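Local structure of putative branched-chain amino acid ABC transporter (Chromobacterium violaceum, 4PYR) at residues A[191-194]-A[195-199]; A[231-235]-A[236-240]. The protein binds glutathione in a pocket of its periplasmic-binding-protein-like fold and may regulate enzyme activity, though its physiological role is uncertain. One frame throughout, in Å; residues are numbered along the deposited sequence.

Contact 1: residues A[191-194]-A[195-199]; sequences SALT and PDVPV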
loop_
_atom_site.group_PDB
_atom_site.type_symbol
_atom_site.label_atom_id
_atom_site.label_comp_id
_atom_site.label_asym_id
_atom_site.label_seq_id
_atom_site.Cartn_x
_atom_site.Cartn_y
_atom_site.Cartn_z
ATOM N N SER A 191 23.367 12.120 2.608
ATOM C CA SER A 191 24.425 13.084 2.372
ATOM C C SER A 191 25.707 12.828 3.208
ATOM O O SER A 191 26.788 13.248 2.817
ATOM C CB SER A 191 23.913 14.498 2.657
ATOM O OG SER A 191 22.923 14.883 1.709
ATOM N N ALA A 192 25.549 12.137 4.336
ATOM C CA ALA A 192 26.690 11.794 5.189
ATOM C C ALA A 192 27.360 10.467 4.851
ATOM O O ALA A 192 28.514 10.231 5.217
ATOM C CB ALA A 192 26.213 11.778 6.624
ATOM N N LEU A 193 26.608 9.565 4.232
ATOM C CA LEU A 193 27.116 8.236 3.980
ATOM C C LEU A 193 28.127 8.304 2.884
ATOM O O LEU A 193 28.110 9.222 2.051
ATOM C CB LEU A 193 25.993 7.317 3.522
ATOM C CG LEU A 193 25.033 6.876 4.630
ATOM C CD1 LEU A 193 23.890 6.099 4.006
ATOM C CD2 LEU A 193 25.764 6.016 5.654
ATOM N N THR A 194 28.994 7.303 2.837
ATOM C CA THR A 194 29.929 7.227 1.728
ATOM C C THR A 194 29.112 7.222 0.416
ATOM O O THR A 194 28.051 6.583 0.353
ATOM C CB THR A 194 30.790 5.976 1.827
ATOM O OG1 THR A 194 31.050 5.688 3.204
ATOM C CG2 THR A 194 32.056 6.164 1.119
ATOM N N PRO A 195 29.581 7.949 -0.625
ATOM C CA PRO A 195 28.674 8.130 -1.785
ATOM C C PRO A 195 28.273 6.856 -2.546
ATOM O O PRO A 195 27.214 6.820 -3.175
ATOM C CB PRO A 195 29.449 9.070 -2.695
ATOM C CG PRO A 195 30.366 9.795 -1.771
ATOM C CD PRO A 195 30.791 8.779 -0.759
ATOM N N ASP A 196 29.108 5.835 -2.458
ATOM C CA ASP A 196 28.958 4.602 -3.230
ATOM C C ASP A 196 28.194 3.481 -2.522
ATOM O O ASP A 196 27.851 2.507 -3.172
ATOM C CB ASP A 196 30.353 4.065 -3.570
ATOM C CG ASP A 196 31.260 3.967 -2.324
ATOM O OD1 ASP A 196 31.589 5.035 -1.748
ATOM O OD2 ASP A 196 31.619 2.837 -1.905
ATOM N N VAL A 197 27.954 3.572 -1.209
ATOM C CA VAL A 197 27.285 2.468 -0.552
ATOM C C VAL A 197 25.850 2.390 -1.055
ATOM O O VAL A 197 25.156 3.388 -1.135
ATOM C CB VAL A 197 27.327 2.499 1.000
ATOM C CG1 VAL A 197 26.599 3.704 1.541
ATOM C CG2 VAL A 197 26.743 1.213 1.583
ATOM N N PRO A 198 25.392 1.172 -1.426
ATOM C CA PRO A 198 23.996 1.039 -1.831
ATOM C C PRO A 198 23.029 1.354 -0.695
ATOM O O PRO A 198 23.198 0.843 0.420
ATOM C CB PRO A 198 23.897 -0.432 -2.207
ATOM C CG PRO A 198 25.265 -0.870 -2.533
ATOM C CD PRO A 198 26.174 -0.047 -1.682
ATOM N N VAL A 199 22.027 2.183 -0.969
ATOM C CA VAL A 199 21.052 2.608 0.003
ATOM C C VAL A 199 19.669 2.284 -0.572
ATOM O O VAL A 199 19.394 2.546 -1.741
ATOM C CB VAL A 199 21.174 4.113 0.336
ATOM C CG1 VAL A 199 20.094 4.542 1.324
ATOM C CG2 VAL A 199 22.579 4.395 0.882
HETATM O O HOH W 1 25.270 6.215 -0.629
#
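Leu193 meets Val197 and Val199 through two different parts of its side chain. Its CB lies 4.2 Å from Val197 CG1. CG sits beside the backbone N and opposite the carbonyl carbon (chi1 -74°), and from there CD1 reaches on to Val199 CG2, 3.8 Å away. The Leu193 and Val199 side chains meet at an angle. The same leucine also packs on Leu168 and Ala171 of helix 165-172, and Val199 on Leu179 of strand 176-180.

Between these residues the chain makes a type I beta turn from Thr194 to Val197. Its closing bond, Val197 N to Thr194 O, is weak at 3.4 Å. A water lies within hydrogen-bonding distance of two carbonyls, 3.0 Å from Thr194 O and 2.9 Å from Val197 O, and can donate to either. Val197 CG1 lies 3.4 Å from Thr194 O, on the carbonyl oxygen that takes the closing bond. Thr194 and Asp196 lie side by side, with the methyl CG2 of Thr194 3.1 Å from Asp196 OD1.

The leucine-valine packing is thus apolar, while backbone polar atoms hold the turn itself. With the closing bond weak, the water probably shares in bridging it.

Contact 2: residues A[231-235]-A[236-240]; sequences PAVQR and YPRPA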
loop_
_atom_site.group_PDB
_atom_site.type_symbol
_atom_site.label_atom_id
_atom_site.label_comp_id
_atom_site.label_asym_id
_atom_site.label_seq_id
_atom_site.Cartn_x
_atom_site.Cartn_y
_atom_site.Cartn_z
ATOM N N PRO A 231 1.288 -2.222 -19.003
ATOM C CA PRO A 231 0.057 -2.180 -19.802
ATOM C C PRO A 231 -1.152 -1.599 -19.056
ATOM O O PRO A 231 -1.968 -0.893 -19.613
ATOM C CB PRO A 231 -0.155 -3.662 -20.192
ATOM C CG PRO A 231 0.646 -4.439 -19.202
ATOM C CD PRO A 231 1.835 -3.582 -18.889
ATOM N N ALA A 232 -1.283 -1.900 -17.765
ATOM C CA ALA A 232 -2.387 -1.329 -17.006
ATOM C C ALA A 232 -2.152 0.127 -16.637
ATOM O O ALA A 232 -3.062 0.939 -16.684
ATOM C CB ALA A 232 -2.651 -2.167 -15.749
ATOM N N VAL A 233 -0.919 0.452 -16.264
ATOM C CA VAL A 233 -0.615 1.808 -15.891
ATOM C C VAL A 233 -0.993 2.735 -17.068
ATOM O O VAL A 233 -1.667 3.722 -16.864
ATOM C CB VAL A 233 0.850 1.987 -15.515
ATOM C CG1 VAL A 233 1.167 3.473 -15.360
ATOM C CG2 VAL A 233 1.173 1.243 -14.248
ATOM N N GLN A 234 -0.640 2.345 -18.284
ATOM C CA GLN A 234 -0.862 3.203 -19.472
ATOM C C GLN A 234 -2.298 3.472 -19.818
ATOM O O GLN A 234 -2.631 4.514 -20.358
ATOM C CB GLN A 234 -0.269 2.528 -20.717
ATOM C CG GLN A 234 1.192 2.387 -20.702
ATOM C CD GLN A 234 1.699 1.885 -22.018
ATOM O OE1 GLN A 234 1.041 1.133 -22.737
ATOM N NE2 GLN A 234 2.858 2.324 -22.349
ATOM N N ARG A 235 -3.193 2.522 -19.571
ATOM C CA ARG A 235 -4.537 2.719 -20.073
ATOM C C ARG A 235 -5.416 3.630 -19.218
ATOM O O ARG A 235 -6.470 4.043 -19.660
ATOM C CB ARG A 235 -5.245 1.377 -20.374
ATOM C CG ARG A 235 -5.584 0.529 -19.196
ATOM C CD ARG A 235 -6.567 -0.552 -19.662
ATOM N NE ARG A 235 -6.936 -1.383 -18.548
ATOM C CZ ARG A 235 -6.320 -2.523 -18.253
ATOM N NH1 ARG A 235 -5.318 -2.937 -19.023
ATOM N NH2 ARG A 235 -6.709 -3.245 -17.187
ATOM N N TYR A 236 -5.006 3.948 -17.992
ATOM C CA TYR A 236 -5.840 4.823 -17.164
ATOM C C TYR A 236 -5.294 6.247 -17.116
ATOM O O TYR A 236 -4.081 6.442 -17.094
ATOM C CB TYR A 236 -5.934 4.275 -15.741
ATOM C CG TYR A 236 -6.473 2.879 -15.689
ATOM C CD1 TYR A 236 -7.819 2.629 -15.934
ATOM C CD2 TYR A 236 -5.651 1.820 -15.451
ATOM C CE1 TYR A 236 -8.308 1.341 -15.993
ATOM C CE2 TYR A 236 -6.143 0.509 -15.465
ATOM C CZ TYR A 236 -7.477 0.291 -15.750
ATOM O OH TYR A 236 -7.975 -1.004 -15.808
ATOM N N PRO A 237 -6.198 7.229 -17.086
ATOM C CA PRO A 237 -5.706 8.616 -17.075
ATOM C C PRO A 237 -5.039 8.951 -15.742
ATOM O O PRO A 237 -5.386 8.373 -14.700
ATOM C CB PRO A 237 -6.985 9.444 -17.263
ATOM C CG PRO A 237 -8.019 8.612 -16.564
ATOM C CD PRO A 237 -7.672 7.167 -17.008
ATOM N N ARG A 238 -4.050 9.838 -15.799
ATOM C CA ARG A 238 -3.425 10.344 -14.581
ATOM C C ARG A 238 -4.477 11.220 -13.892
ATOM O O ARG A 238 -5.429 11.689 -14.547
ATOM C CB ARG A 238 -2.163 11.138 -14.889
ATOM C CG ARG A 238 -1.171 10.466 -15.824
ATOM C CD ARG A 238 -0.675 9.127 -15.346
ATOM N NE ARG A 238 0.114 9.214 -14.112
ATOM C CZ ARG A 238 0.781 8.202 -13.567
ATOM N NH1 ARG A 238 1.454 8.417 -12.440
ATOM N NH2 ARG A 238 0.757 6.976 -14.114
ATOM N N PRO A 239 -4.336 11.470 -12.577
ATOM C CA PRO A 239 -5.316 12.375 -11.961
ATOM C C PRO A 239 -5.247 13.773 -12.570
ATOM O O PRO A 239 -4.185 14.245 -13.029
ATOM C CB PRO A 239 -4.927 12.412 -10.465
ATOM C CG PRO A 239 -3.740 11.557 -10.300
ATOM C CD PRO A 239 -3.319 10.976 -11.632
ATOM N N ALA A 240 -6.413 14.409 -12.599
ATOM C CA ALA A 240 -6.562 15.767 -13.059
ATOM C C ALA A 240 -5.689 16.685 -12.212
ATOM O O ALA A 240 -4.953 17.468 -12.736
ATOM C CB ALA A 240 -8.022 16.195 -12.972
HETATM O O HOH W 2 -0.482 6.207 -16.710
HETATM O O HOH W 3 -2.185 6.741 -18.804
#
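Arg235 and Tyr236 meet where the short, weakly bonded helix around 231-235 passes into the proline-rich loop toward helix 245-265 in this periplasmic-binding-protein-like fold. The two side chains run side by side in the same direction. Arg235 has two conformers, and its contacts here are those of one of them, so they may not hold all the time. Its CG lies over one face of the Tyr236 ring in a CH-pi contact, 3.9 Å from the centroid and offset toward the rim. It gets there by standing between its own backbone N and carbonyl carbon (chi1 68°). The chain then extends from CG to NE and carries the guanidinium to the hydroxyl.

Tyr236 OH accepts from Arg235 NH2 at 2.9 Å and, weakly, from Arg235 NE at 3.0 Å. The guanidinium and ring planes are 63° apart, and the hydroxyl lies near the guanidinium edge, tilted 22° out of its plane from NH2. Tyr236 OH also hydrogen-bonds Asp33 OD2, so the hydroxyl ties this segment to helix 16-33. The ring packs on Ala29 and Val32 of that helix and on Ile255 of helix 245-265. Ala232 O approaches the ring obliquely, 3.0 Å from CD2.

One water joins the backbone oxygens of Gln234 and Tyr236. Another donates to Val233 O and accepts from Arg238 NH2. Arg238 NH2 also bonds to Trp224 O, and its guanidinium makes a cation-pi contact with Trp224. Bent at chi2 and chi3, Arg238 brings the edge of this group to Val233, with NH2 3.7 Å from CG1.

Contact 1 comes first along the chain, and contact 2 follows some thirty residues later. Their centres are 35 Å apart and their nearest atoms about 22 Å, so they do not touch. Contact 1 joins helix 183-192 to strand 199-201, a member of the mixed sheet. Contact 2 lies between helices 231-235 and 245-265 and packs against helix 16-33, which follows the first strand of the five-stranded parallel sheet. Strand 218-220 of the mixed sheet lies between them in sequence. The two contacts probably sit in different lobes of the two-lobed fold. Both are local packing away from the glutathione pocket, and neither supplies a pocket residue.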